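Local coordinates for protein 4-alpha-glucanotransferase (Corynebacterium glutamicum, PDB 5B68) that is an amylomaltase, also called disproportionating enzyme, with an N-terminal beta sandwich and a domain of the TIM-barrel class, at residues Val208-Ala213 with Ser689-Glu694; Gly202-Val207 with Asp214-Asn219; Leu630-His635 with Tyr696-Lys701; Phe198-Asn203 with Val685-Leu690. All coordinates share one frame; numbering follows the deposited sequence.

Contact 1. Residues Val208-Ala213 with Ser689-Glu694; sequences VAQDGA and SLRENE
Arg691 is the residue through which Ser689-Glu694 grips Val208-Ala213, meeting Asp211 side-on through NE and NH2 and passing Gln210 obliquely. The segment opens with a backbone turn, closed by the bond from Glu692 N to Ser689 O at 3.1 Å. Within that turn Leu690 is directed at the helix end but stays short of touching it, and rests instead on Leu204, Leu650 and Val654. Next comes Arg691, whose chain runs straight from CG and then bends at chi3 (80°), turning NE and NH2 together toward the carboxylate. Arg691 NE donates to Asp211 OD2 at 2.8 Å and Arg691 NH2 to Asp211 OD1 at 3.0 Å, both nearly straight. In this two-nitrogen salt bridge each oxygen uses its syn lone pair, and the two planes lie only 11° apart, which keeps the guanidinium nearly coplanar with the carboxylate and fixes its rotation. Asp211 OD2 has a second partner in Tyr696 OH, so two donors steady that oxygen. Over one face of the guanidinium stands Gln210 OE1, 3.3 Å from Arg691 CD, with its amide plane almost perpendicular; the angle to NE is too poor for a bond. Asn693 then takes the N-cap position of helix 694-702. The whole bridge thus lies at the surface, linking the turn that leaves helix 198-209 for strand 215-218 with the approach to helix 694-702.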
loop_
_atom_site.group_PDB
_atom_site.type_symbol
_atom_site.label_atom_id
_atom_site.label_comp_id
_atom_site.label_asym_id
_atom_site.label_seq_id
_atom_site.Cartn_x
_atom_site.Cartn_y
_atom_site.Cartn_z
ATOM N N VAL A 208 5.350 -10.655 -20.670
ATOM C CA VAL A 208 5.364 -11.816 -19.727
ATOM C C VAL A 208 4.055 -12.547 -19.876
ATOM O O VAL A 208 3.985 -13.724 -19.554
ATOM C CB VAL A 208 5.654 -11.421 -18.282
ATOM C CG1 VAL A 208 7.021 -10.789 -18.146
ATOM C CG2 VAL A 208 4.605 -10.453 -17.754
ATOM N N ALA A 209 3.006 -11.885 -20.386
ATOM C CA ALA A 209 1.740 -12.548 -20.604
ATOM C C ALA A 209 1.867 -13.643 -21.700
ATOM O O ALA A 209 1.100 -14.584 -21.710
ATOM C CB ALA A 209 0.709 -11.534 -21.050
ATOM N N GLN A 210 2.865 -13.527 -22.585
ATOM C CA GLN A 210 2.982 -14.472 -23.739
ATOM C C GLN A 210 3.453 -15.800 -23.191
ATOM O O GLN A 210 3.331 -16.827 -23.852
ATOM C CB GLN A 210 4.030 -13.962 -24.724
ATOM C CG GLN A 210 3.593 -12.673 -25.343
ATOM C CD GLN A 210 4.666 -11.946 -26.115
ATOM O OE1 GLN A 210 5.853 -12.301 -26.096
ATOM N NE2 GLN A 210 4.262 -10.824 -26.701
ATOM N N ASP A 211 4.072 -15.787 -22.014
ATOM C CA ASP A 211 4.513 -17.005 -21.380
ATOM C C ASP A 211 3.691 -17.495 -20.217
ATOM O O ASP A 211 4.166 -18.394 -19.517
ATOM C CB ASP A 211 5.999 -16.907 -21.040
ATOM C CG ASP A 211 6.793 -16.512 -22.237
ATOM O OD1 ASP A 211 6.814 -17.313 -23.179
ATOM O OD2 ASP A 211 7.323 -15.401 -22.301
ATOM N N GLY A 212 2.476 -16.975 -20.064
ATOM C CA GLY A 212 1.552 -17.510 -19.104
ATOM C C GLY A 212 1.177 -16.643 -17.908
ATOM O O GLY A 212 0.360 -17.026 -17.161
ATOM N N ALA A 213 1.868 -15.523 -17.688
ATOM C CA ALA A 213 1.581 -14.694 -16.548
ATOM C C ALA A 213 0.181 -14.121 -16.645
ATOM O O ALA A 213 -0.180 -13.601 -17.700
ATOM C CB ALA A 213 2.608 -13.564 -16.481
ATOM N N SER A 689 14.726 -7.525 -24.982
ATOM C CA SER A 689 15.575 -8.677 -24.970
ATOM C C SER A 689 15.143 -9.759 -24.068
ATOM O O SER A 689 15.879 -10.754 -23.957
ATOM C CB SER A 689 16.927 -8.287 -24.425
ATOM O OG SER A 689 17.476 -7.363 -25.288
ATOM N N LEU A 690 14.079 -9.556 -23.286
ATOM C CA LEU A 690 13.787 -10.529 -22.235
ATOM C C LEU A 690 13.624 -11.939 -22.725
ATOM O O LEU A 690 14.115 -12.905 -22.082
ATOM C CB LEU A 690 12.494 -10.151 -21.497
ATOM C CG LEU A 690 12.711 -9.119 -20.383
ATOM C CD1 LEU A 690 11.351 -8.588 -19.911
ATOM C CD2 LEU A 690 13.369 -9.726 -19.162
ATOM N N ARG A 691 12.873 -12.071 -23.790
ATOM C CA ARG A 691 12.538 -13.358 -24.339
ATOM C C ARG A 691 13.618 -13.908 -25.274
ATOM O O ARG A 691 13.408 -14.947 -25.825
ATOM C CB ARG A 691 11.177 -13.315 -25.048
ATOM C CG ARG A 691 10.095 -13.017 -24.043
ATOM C CD ARG A 691 8.687 -13.038 -24.600
ATOM N NE ARG A 691 8.195 -14.392 -24.712
ATOM C CZ ARG A 691 8.228 -15.089 -25.839
ATOM N NH1 ARG A 691 8.714 -14.542 -26.978
ATOM N NH2 ARG A 691 7.758 -16.344 -25.826
ATOM N N GLU A 692 14.764 -13.217 -25.422
ATOM C CA GLU A 692 15.892 -13.703 -26.173
ATOM C C GLU A 692 16.768 -14.541 -25.266
ATOM O O GLU A 692 17.626 -15.207 -25.766
ATOM C CB GLU A 692 16.736 -12.534 -26.749
ATOM C CG GLU A 692 16.015 -11.765 -27.836
ATOM C CD GLU A 692 16.693 -10.450 -28.226
ATOM O OE1 GLU A 692 17.610 -9.955 -27.510
ATOM O OE2 GLU A 692 16.274 -9.890 -29.260
ATOM N N ASN A 693 16.632 -14.484 -23.939
ATOM C CA ASN A 693 17.622 -15.203 -23.103
ATOM C C ASN A 693 17.004 -16.515 -22.696
ATOM O O ASN A 693 15.825 -16.561 -22.361
ATOM C CB ASN A 693 18.072 -14.491 -21.821
ATOM C CG ASN A 693 17.939 -12.989 -21.877
ATOM O OD1 ASN A 693 18.680 -12.295 -22.590
ATOM N ND2 ASN A 693 16.993 -12.465 -21.095
ATOM N N GLU A 694 17.801 -17.574 -22.736
ATOM C CA GLU A 694 17.338 -18.902 -22.391
ATOM C C GLU A 694 16.898 -19.022 -20.920
ATOM O O GLU A 694 15.922 -19.763 -20.645
ATOM C CB GLU A 694 18.427 -19.962 -22.725
ATOM C CG GLU A 694 17.968 -21.432 -22.611
ATOM C CD GLU A 694 19.107 -22.477 -22.804
ATOM O OE1 GLU A 694 20.257 -22.278 -22.283
ATOM O OE2 GLU A 694 18.847 -23.526 -23.468
#

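Contact 2. Residues Gly202-Val207 with Asp214-Asn219; sequences GNLASV and DFLLIN
Leu204 and Ala205 receive the side chain of Leu216 in a van der Waals contact made by its two methyls. Leu216 points from its strand toward the helix, with CG anti to the backbone N (chi1 180°), and the methyls divide the work. One of them, Leu216 CD1, meets the end of Leu204 at CD2, 4.2 Å away, where the two leucines lie at about a right angle to each other. The other methyl settles against the helix backbone: Leu216 CD2 is 3.9 Å from Ala205 N and 4.0 Å from Ala205 CB. The small side chain of Ala205 leaves room for this approach, and the backbones come to 6.0 Å between Ala205 CA and Leu216 CA.

Strand 177-182, helix 198-209 and strand 215-218 form a beta-alpha-beta unit of the parallel barrel sheet, and the contact is the packing of its helix on its second strand. The neighbouring Phe215 is turned the other way, as the alternation along a strand requires. Leu216 also touches Val180 of the adjacent strand, and Ala205 touches Ile383 and Ala374, so the packing is continuous with the neighbouring strands and helix.

The polar groups find their partners elsewhere than across the contact. On the helix, Asn203 O accepts two donors, Val207 N at 3.0 Å and Ser206 OG at 2.8 Å, the hydroxyl approaching at a tilt of 20° from the carbonyl plane. At the start of the other segment, Asp214 forms a salt bridge with Arg177 and accepts a hydrogen bond from Ser380 N.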
loop_
_atom_site.group_PDB
_atom_site.type_symbol
_atom_site.label_atom_id
_atom_site.label_comp_id
_atom_site.label_asym_id
_atom_site.label_seq_id
_atom_site.Cartn_x
_atom_site.Cartn_y
_atom_site.Cartn_z
ATOM N N GLY A 202 3.095 -1.335 -19.574
ATOM C CA GLY A 202 2.224 -2.060 -20.473
ATOM C C GLY A 202 2.951 -3.040 -21.415
ATOM O O GLY A 202 2.482 -4.139 -21.649
ATOM N N ASN A 203 4.144 -2.654 -21.846
ATOM C CA ASN A 203 5.009 -3.442 -22.721
ATOM C C ASN A 203 5.429 -4.710 -21.967
ATOM O O ASN A 203 5.212 -5.809 -22.473
ATOM C CB ASN A 203 6.251 -2.600 -23.093
ATOM C CG ASN A 203 7.123 -3.256 -24.187
ATOM O OD1 ASN A 203 6.847 -4.389 -24.658
ATOM N ND2 ASN A 203 8.215 -2.564 -24.546
ATOM N N LEU A 204 5.984 -4.528 -20.773
ATOM C CA LEU A 204 6.426 -5.653 -19.918
ATOM C C LEU A 204 5.229 -6.570 -19.675
ATOM O O LEU A 204 5.383 -7.810 -19.774
ATOM C CB LEU A 204 7.039 -5.210 -18.642
ATOM C CG LEU A 204 7.600 -6.241 -17.672
ATOM C CD1 LEU A 204 8.627 -7.114 -18.339
ATOM C CD2 LEU A 204 8.106 -5.580 -16.431
ATOM N N ALA A 205 4.062 -6.029 -19.348
ATOM C CA ALA A 205 2.897 -6.903 -19.083
ATOM C C ALA A 205 2.598 -7.747 -20.282
ATOM O O ALA A 205 2.404 -8.988 -20.143
ATOM C CB ALA A 205 1.637 -6.120 -18.709
ATOM N N SER A 206 2.659 -7.116 -21.458
ATOM C CA SER A 206 2.272 -7.849 -22.680
ATOM C C SER A 206 3.311 -8.947 -22.938
ATOM O O SER A 206 2.949 -10.028 -23.385
ATOM C CB SER A 206 2.021 -6.943 -23.896
ATOM O OG SER A 206 3.256 -6.431 -24.317
ATOM N N VAL A 207 4.577 -8.698 -22.642
ATOM C CA VAL A 207 5.628 -9.696 -22.884
ATOM C C VAL A 207 5.499 -10.883 -21.961
ATOM O O VAL A 207 5.504 -12.008 -22.386
ATOM C CB VAL A 207 7.022 -9.061 -22.681
ATOM C CG1 VAL A 207 8.125 -10.111 -22.539
ATOM C CG2 VAL A 207 7.350 -8.107 -23.793
ATOM N N ASP A 214 -0.567 -14.147 -15.538
ATOM C CA ASP A 214 -1.912 -13.544 -15.467
ATOM C C ASP A 214 -1.940 -12.180 -14.723
ATOM O O ASP A 214 -2.981 -11.477 -14.806
ATOM C CB ASP A 214 -2.920 -14.506 -14.864
ATOM C CG ASP A 214 -3.576 -15.392 -15.933
ATOM O OD1 ASP A 214 -3.982 -14.824 -16.959
ATOM O OD2 ASP A 214 -3.582 -16.649 -15.772
ATOM N N PHE A 215 -0.840 -11.808 -14.088
ATOM C CA PHE A 215 -0.728 -10.489 -13.518
ATOM C C PHE A 215 0.700 -9.996 -13.555
ATOM O O PHE A 215 1.609 -10.776 -13.655
ATOM C CB PHE A 215 -1.272 -10.463 -12.096
ATOM C CG PHE A 215 -0.519 -11.313 -11.140
ATOM C CD1 PHE A 215 0.553 -10.807 -10.465
ATOM C CD2 PHE A 215 -0.901 -12.603 -10.890
ATOM C CE1 PHE A 215 1.251 -11.575 -9.581
ATOM C CE2 PHE A 215 -0.207 -13.377 -10.002
ATOM C CZ PHE A 215 0.863 -12.866 -9.344
ATOM N N LEU A 216 0.857 -8.685 -13.481
ATOM C CA LEU A 216 2.141 -8.062 -13.290
ATOM C C LEU A 216 2.053 -7.170 -12.035
ATOM O O LEU A 216 1.426 -6.121 -12.041
ATOM C CB LEU A 216 2.535 -7.225 -14.502
ATOM C CG LEU A 216 3.864 -6.530 -14.388
ATOM C CD1 LEU A 216 5.016 -7.527 -14.379
ATOM C CD2 LEU A 216 3.985 -5.553 -15.527
ATOM N N LEU A 217 2.647 -7.668 -10.962
ATOM C CA LEU A 217 2.697 -6.942 -9.669
ATOM C C LEU A 217 3.829 -5.996 -9.754
ATOM O O LEU A 217 4.965 -6.382 -10.088
ATOM C CB LEU A 217 2.870 -7.927 -8.497
ATOM C CG LEU A 217 3.212 -7.446 -7.112
ATOM C CD1 LEU A 217 2.103 -6.524 -6.587
ATOM C CD2 LEU A 217 3.335 -8.557 -6.110
ATOM N N ILE A 218 3.567 -4.758 -9.374
ATOM C CA ILE A 218 4.542 -3.717 -9.360
ATOM C C ILE A 218 4.684 -3.011 -8.001
ATOM O O ILE A 218 3.956 -3.256 -7.037
ATOM C CB ILE A 218 4.326 -2.703 -10.505
ATOM C CG1 ILE A 218 2.965 -1.988 -10.334
ATOM C CG2 ILE A 218 4.414 -3.412 -11.853
ATOM C CD1 ILE A 218 2.747 -0.839 -11.262
ATOM N N ASN A 219 5.719 -2.199 -7.912
ATOM C CA ASN A 219 5.895 -1.305 -6.774
ATOM C C ASN A 219 4.797 -0.274 -6.707
ATOM O O ASN A 219 4.159 0.006 -7.706
ATOM C CB ASN A 219 7.238 -0.564 -6.866
ATOM C CG ASN A 219 7.395 0.169 -8.195
ATOM O OD1 ASN A 219 7.179 1.419 -8.322
ATOM N ND2 ASN A 219 7.711 -0.557 -9.198
#

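Contact 3. Residues Leu630-His635 with Tyr696-Lys701; sequences LLEGLH and YHRVAK
Glu632 and Arg698 reach toward each other obliquely from two helices that run nearly side by side, their axes 8.8 Å apart at closest approach and crossing at -22°. Arg698 bends at chi3 (75°) and offers its NE and NH1 edge: NE donates to Glu632 OE2 and NH1 to Glu632 OE1, each at 2.9 Å. Both oxygens lie close to the guanidinium plane. The carboxylate, however, is turned 60° from that plane, so the nitrogens meet both oxygens from above it. A water completes the grip, donating to Glu632 OE2 at 2.7 Å and to Arg698 O at 2.8 Å.

Val699, one residue on, uses its two methyls separately. Its CG1 sits over the centre of the His635 ring, 3.8 Å from the centroid and almost on the ring normal, a CH-pi contact. Its other methyl, Val699 CG2, touches Leu631 CB at 4.2 Å. Met653 of helix 650-654 also packs on Val699.

Chemically, the contact pairs a buried methyl and ring with a salt bridge at its more exposed margin. Arg698 probably favours the charged form of Glu632, and the water extends the pairing to the helix backbone.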
loop_
_atom_site.group_PDB
_atom_site.type_symbol
_atom_site.label_atom_id
_atom_site.label_comp_id
_atom_site.label_asym_id
_atom_site.label_seq_id
_atom_site.Cartn_x
_atom_site.Cartn_y
_atom_site.Cartn_z
ATOM N N LEU A 630 18.693 -24.828 -10.108
ATOM C CA LEU A 630 18.153 -24.489 -8.786
ATOM C C LEU A 630 16.972 -23.534 -8.943
ATOM O O LEU A 630 15.952 -23.751 -8.326
ATOM C CB LEU A 630 19.243 -23.902 -7.925
ATOM C CG LEU A 630 20.316 -24.922 -7.529
ATOM C CD1 LEU A 630 21.551 -24.209 -7.046
ATOM C CD2 LEU A 630 19.812 -25.873 -6.500
ATOM N N LEU A 631 17.125 -22.529 -9.792
ATOM C CA LEU A 631 15.989 -21.664 -10.127
ATOM C C LEU A 631 14.804 -22.426 -10.650
ATOM O O LEU A 631 13.679 -22.233 -10.248
ATOM C CB LEU A 631 16.410 -20.636 -11.138
ATOM C CG LEU A 631 17.318 -19.556 -10.616
ATOM C CD1 LEU A 631 17.894 -18.802 -11.753
ATOM C CD2 LEU A 631 16.576 -18.621 -9.630
ATOM N N GLU A 632 15.038 -23.344 -11.579
ATOM C CA GLU A 632 13.957 -24.148 -12.099
ATOM C C GLU A 632 13.290 -24.934 -10.967
ATOM O O GLU A 632 12.070 -25.030 -10.909
ATOM C CB GLU A 632 14.509 -25.124 -13.167
ATOM C CG GLU A 632 14.700 -24.525 -14.518
ATOM C CD GLU A 632 15.490 -25.439 -15.491
ATOM O OE1 GLU A 632 16.365 -26.225 -15.052
ATOM O OE2 GLU A 632 15.254 -25.296 -16.686
ATOM N N GLY A 633 14.091 -25.563 -10.103
ATOM C CA GLY A 633 13.536 -26.411 -9.047
ATOM C C GLY A 633 12.701 -25.633 -8.019
ATOM O O GLY A 633 11.620 -26.035 -7.644
ATOM N N LEU A 634 13.184 -24.480 -7.625
ATOM C CA LEU A 634 12.429 -23.634 -6.645
ATOM C C LEU A 634 11.148 -23.113 -7.260
ATOM O O LEU A 634 10.126 -22.972 -6.578
ATOM C CB LEU A 634 13.307 -22.490 -6.138
ATOM C CG LEU A 634 14.566 -22.936 -5.330
ATOM C CD1 LEU A 634 15.427 -21.727 -5.033
ATOM C CD2 LEU A 634 14.207 -23.740 -4.120
ATOM N N HIS A 635 11.194 -22.785 -8.547
ATOM C CA HIS A 635 10.015 -22.260 -9.189
ATOM C C HIS A 635 8.962 -23.322 -9.439
ATOM O O HIS A 635 7.769 -23.100 -9.268
ATOM C CB HIS A 635 10.390 -21.497 -10.453
ATOM C CG HIS A 635 11.030 -20.183 -10.163
ATOM N ND1 HIS A 635 10.295 -19.010 -10.061
ATOM C CD2 HIS A 635 12.294 -19.861 -9.817
ATOM C CE1 HIS A 635 11.097 -18.018 -9.736
ATOM N NE2 HIS A 635 12.321 -18.499 -9.605
ATOM N N TYR A 696 15.325 -16.823 -18.991
ATOM C CA TYR A 696 13.916 -16.379 -18.937
ATOM C C TYR A 696 12.927 -17.510 -19.244
ATOM O O TYR A 696 11.984 -17.739 -18.506
ATOM C CB TYR A 696 13.696 -15.196 -19.909
ATOM C CG TYR A 696 12.272 -14.814 -20.021
ATOM C CD1 TYR A 696 11.463 -15.454 -20.907
ATOM C CD2 TYR A 696 11.697 -13.883 -19.178
ATOM C CE1 TYR A 696 10.140 -15.157 -21.024
ATOM C CE2 TYR A 696 10.364 -13.592 -19.277
ATOM C CZ TYR A 696 9.582 -14.238 -20.178
ATOM O OH TYR A 696 8.242 -13.981 -20.299
ATOM N N HIS A 697 13.163 -18.217 -20.356
ATOM C CA HIS A 697 12.293 -19.271 -20.828
ATOM C C HIS A 697 12.365 -20.440 -19.878
ATOM O O HIS A 697 11.333 -21.075 -19.629
ATOM C CB HIS A 697 12.686 -19.717 -22.250
ATOM C CG HIS A 697 12.347 -18.694 -23.276
ATOM N ND1 HIS A 697 11.048 -18.397 -23.589
ATOM C CD2 HIS A 697 13.115 -17.786 -23.932
ATOM C CE1 HIS A 697 11.021 -17.409 -24.469
ATOM N NE2 HIS A 697 12.264 -17.026 -24.696
ATOM N N ARG A 698 13.554 -20.760 -19.370
ATOM C CA ARG A 698 13.632 -21.879 -18.371
ATOM C C ARG A 698 12.755 -21.596 -17.080
ATOM O O ARG A 698 11.991 -22.454 -16.542
ATOM C CB ARG A 698 15.073 -22.139 -18.009
ATOM C CG ARG A 698 15.898 -22.701 -19.171
ATOM C CD ARG A 698 17.366 -22.883 -18.825
ATOM N NE ARG A 698 17.535 -24.032 -17.986
ATOM C CZ ARG A 698 18.679 -24.656 -17.681
ATOM N NH1 ARG A 698 18.630 -25.689 -16.844
ATOM N NH2 ARG A 698 19.840 -24.317 -18.221
ATOM N N VAL A 699 12.871 -20.373 -16.573
ATOM C CA VAL A 699 12.156 -20.037 -15.346
ATOM C C VAL A 699 10.697 -19.920 -15.659
ATOM O O VAL A 699 9.883 -20.376 -14.837
ATOM C CB VAL A 699 12.738 -18.764 -14.681
ATOM C CG1 VAL A 699 11.879 -18.268 -13.520
ATOM C CG2 VAL A 699 14.215 -19.025 -14.326
ATOM N N ALA A 700 10.359 -19.320 -16.808
ATOM C CA ALA A 700 8.919 -19.233 -17.201
ATOM C C ALA A 700 8.274 -20.606 -17.337
ATOM O O ALA A 700 7.191 -20.845 -16.813
ATOM C CB ALA A 700 8.717 -18.428 -18.444
ATOM N N LYS A 701 8.964 -21.542 -17.978
ATOM C CA LYS A 701 8.412 -22.903 -18.114
ATOM C C LYS A 701 8.277 -23.613 -16.785
ATOM O O LYS A 701 7.270 -24.296 -16.568
ATOM C CB LYS A 701 9.294 -23.780 -19.040
ATOM C CG LYS A 701 9.109 -23.431 -20.494
ATOM C CD LYS A 701 9.674 -24.501 -21.441
ATOM C CE LYS A 701 9.699 -23.993 -22.891
ATOM N NZ LYS A 701 10.711 -22.915 -23.125
HETATM O O HOH W 1 12.710 -25.027 -17.493
#

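Contact 4. Residues Phe198-Asn203 with Val685-Leu690; sequences FNDLGN and VLIESL
Helix 198-209, the helical member of a beta-alpha-beta unit in the TIM-barrel domain, meets the loop between helices 650-654 and 694-702 where Ile687 packs on Asp200 and Asn203. These two residues stand almost one turn apart, and Ile687 serves both through separate branches. Its longer arm is extended beyond CB (chi2 164°) and carries CD1 alongside the base of Asp200, 3.7 Å from Asp200 CB and 3.6 Å from Asp200 O. The branch methyl, Ile687 CG2, lies 3.7 Å from both Asn203 CG and Asn203 ND2, resting against the whole amide rather than one atom of it. The carboxylate of Asp200 is held elsewhere, by Ser192, Ser189 and a salt bridge to Arg249.

Polar linkage across the contact is indirect. Glu688 folds back at chi2 (87°), bringing OE2 near the Asn203 amide without a direct bond, and a water bridges the gap: it accepts from Asn203 ND2 at 3.0 Å and donates to Glu688 OE2 at 2.7 Å. The other oxygen of Glu688, OE1, accepts from Thr190 N. Van der Waals contacts of Ile687 with the helix, and a water bridge beside them, thus lay the irregular chain over an outer helix of an alpha/beta barrel.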
loop_
_atom_site.group_PDB
_atom_site.type_symbol
_atom_site.label_atom_id
_atom_site.label_comp_id
_atom_site.label_asym_id
_atom_site.label_seq_id
_atom_site.Cartn_x
_atom_site.Cartn_y
_atom_site.Cartn_z
ATOM N N PHE A 198 5.241 4.379 -17.846
ATOM C CA PHE A 198 3.925 3.665 -18.030
ATOM C C PHE A 198 3.915 2.864 -19.330
ATOM O O PHE A 198 3.197 1.870 -19.462
ATOM C CB PHE A 198 2.695 4.643 -18.053
ATOM C CG PHE A 198 2.541 5.448 -16.772
ATOM C CD1 PHE A 198 2.348 4.820 -15.564
ATOM C CD2 PHE A 198 2.478 6.827 -16.816
ATOM C CE1 PHE A 198 2.134 5.548 -14.401
ATOM C CE2 PHE A 198 2.255 7.566 -15.664
ATOM C CZ PHE A 198 2.138 6.921 -14.444
ATOM N N ASN A 199 4.636 3.334 -20.358
ATOM C CA ASN A 199 4.731 2.566 -21.570
ATOM C C ASN A 199 5.406 1.255 -21.329
ATOM O O ASN A 199 4.907 0.197 -21.715
ATOM C CB ASN A 199 5.473 3.369 -22.659
ATOM C CG ASN A 199 5.477 2.671 -24.003
ATOM O OD1 ASN A 199 6.068 1.617 -24.158
ATOM N ND2 ASN A 199 4.807 3.261 -24.977
ATOM N N ASP A 200 6.542 1.341 -20.645
ATOM C CA ASP A 200 7.247 0.148 -20.233
ATOM C C ASP A 200 6.409 -0.835 -19.424
ATOM O O ASP A 200 6.564 -2.045 -19.568
ATOM C CB ASP A 200 8.528 0.450 -19.459
ATOM C CG ASP A 200 9.507 1.326 -20.251
ATOM O OD1 ASP A 200 9.761 0.991 -21.390
ATOM O OD2 ASP A 200 10.058 2.319 -19.689
ATOM N N LEU A 201 5.575 -0.297 -18.543
ATOM C CA LEU A 201 4.631 -1.105 -17.738
ATOM C C LEU A 201 3.759 -1.969 -18.627
ATOM O O LEU A 201 3.612 -3.219 -18.443
ATOM C CB LEU A 201 3.786 -0.198 -16.836
ATOM C CG LEU A 201 2.717 -0.863 -15.962
ATOM C CD1 LEU A 201 3.393 -1.825 -15.029
ATOM C CD2 LEU A 201 1.957 0.201 -15.209
ATOM N N GLY A 202 3.095 -1.335 -19.574
ATOM C CA GLY A 202 2.224 -2.060 -20.473
ATOM C C GLY A 202 2.951 -3.040 -21.415
ATOM O O GLY A 202 2.482 -4.139 -21.649
ATOM N N ASN A 203 4.144 -2.654 -21.846
ATOM C CA ASN A 203 5.009 -3.442 -22.721
ATOM C C ASN A 203 5.429 -4.710 -21.967
ATOM O O ASN A 203 5.212 -5.809 -22.473
ATOM C CB ASN A 203 6.251 -2.600 -23.093
ATOM C CG ASN A 203 7.123 -3.256 -24.187
ATOM O OD1 ASN A 203 6.847 -4.389 -24.658
ATOM N ND2 ASN A 203 8.215 -2.564 -24.546
ATOM N N VAL A 685 19.375 -5.728 -18.849
ATOM C CA VAL A 685 18.461 -6.490 -19.696
ATOM C C VAL A 685 17.266 -5.609 -20.038
ATOM O O VAL A 685 16.498 -5.289 -19.112
ATOM C CB VAL A 685 17.971 -7.758 -18.965
ATOM C CG1 VAL A 685 17.055 -8.549 -19.895
ATOM C CG2 VAL A 685 19.201 -8.581 -18.527
ATOM N N LEU A 686 17.129 -5.231 -21.304
ATOM C CA LEU A 686 15.989 -4.466 -21.757
ATOM C C LEU A 686 14.747 -5.322 -21.896
ATOM O O LEU A 686 14.848 -6.534 -22.183
ATOM C CB LEU A 686 16.233 -3.728 -23.041
ATOM C CG LEU A 686 17.434 -2.739 -23.048
ATOM C CD1 LEU A 686 17.589 -2.128 -24.450
ATOM C CD2 LEU A 686 17.263 -1.630 -22.020
ATOM N N ILE A 687 13.572 -4.657 -21.893
ATOM C CA ILE A 687 12.309 -5.421 -22.112
ATOM C C ILE A 687 12.360 -6.172 -23.444
ATOM O O ILE A 687 11.898 -7.325 -23.564
ATOM C CB ILE A 687 11.080 -4.516 -22.075
ATOM C CG1 ILE A 687 10.911 -4.010 -20.671
ATOM C CG2 ILE A 687 9.820 -5.260 -22.544
ATOM C CD1 ILE A 687 9.990 -2.805 -20.513
ATOM N N GLU A 688 12.967 -5.531 -24.434
ATOM C CA GLU A 688 13.006 -6.050 -25.797
ATOM C C GLU A 688 13.789 -7.350 -25.888
ATOM O O GLU A 688 13.534 -8.161 -26.769
ATOM C CB GLU A 688 13.590 -5.017 -26.780
ATOM C CG GLU A 688 12.602 -3.929 -27.157
ATOM C CD GLU A 688 12.612 -2.771 -26.196
ATOM O OE1 GLU A 688 13.328 -2.791 -25.149
ATOM O OE2 GLU A 688 11.906 -1.831 -26.532
ATOM N N SER A 689 14.726 -7.525 -24.982
ATOM C CA SER A 689 15.575 -8.677 -24.970
ATOM C C SER A 689 15.143 -9.759 -24.068
ATOM O O SER A 689 15.879 -10.754 -23.957
ATOM C CB SER A 689 16.927 -8.287 -24.425
ATOM O OG SER A 689 17.476 -7.363 -25.288
ATOM N N LEU A 690 14.079 -9.556 -23.286
ATOM C CA LEU A 690 13.787 -10.529 -22.235
ATOM C C LEU A 690 13.624 -11.939 -22.725
ATOM O O LEU A 690 14.115 -12.905 -22.082
ATOM C CB LEU A 690 12.494 -10.151 -21.497
ATOM C CG LEU A 690 12.711 -9.119 -20.383
ATOM C CD1 LEU A 690 11.351 -8.588 -19.911
ATOM C CD2 LEU A 690 13.369 -9.726 -19.162
HETATM O O HOH W 2 9.556 -2.925 -27.175
#

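Helix 198-209 is common to contacts 1, 2 and 4, whose centres lie 9 to 11 Å apart. Contact 4 uses its beginning, contact 2 its middle and contact 1 its end, so one helix is packed on the barrel strand 215-218 and also covered by the chain around 685-694. Leu204 and Leu690 touch and join these three contacts. Contact 3, about 12 Å from contact 1 between centres, packs the following helix 694-702 against helix 627-639, and the hydrogen bond of Tyr696 to Asp211 ties the two contacts. Contacts 1 and 4 thus join segments about 480 residues apart, and the C-terminal part of the chain is fastened across an early beta-alpha-beta unit and helix 627-639.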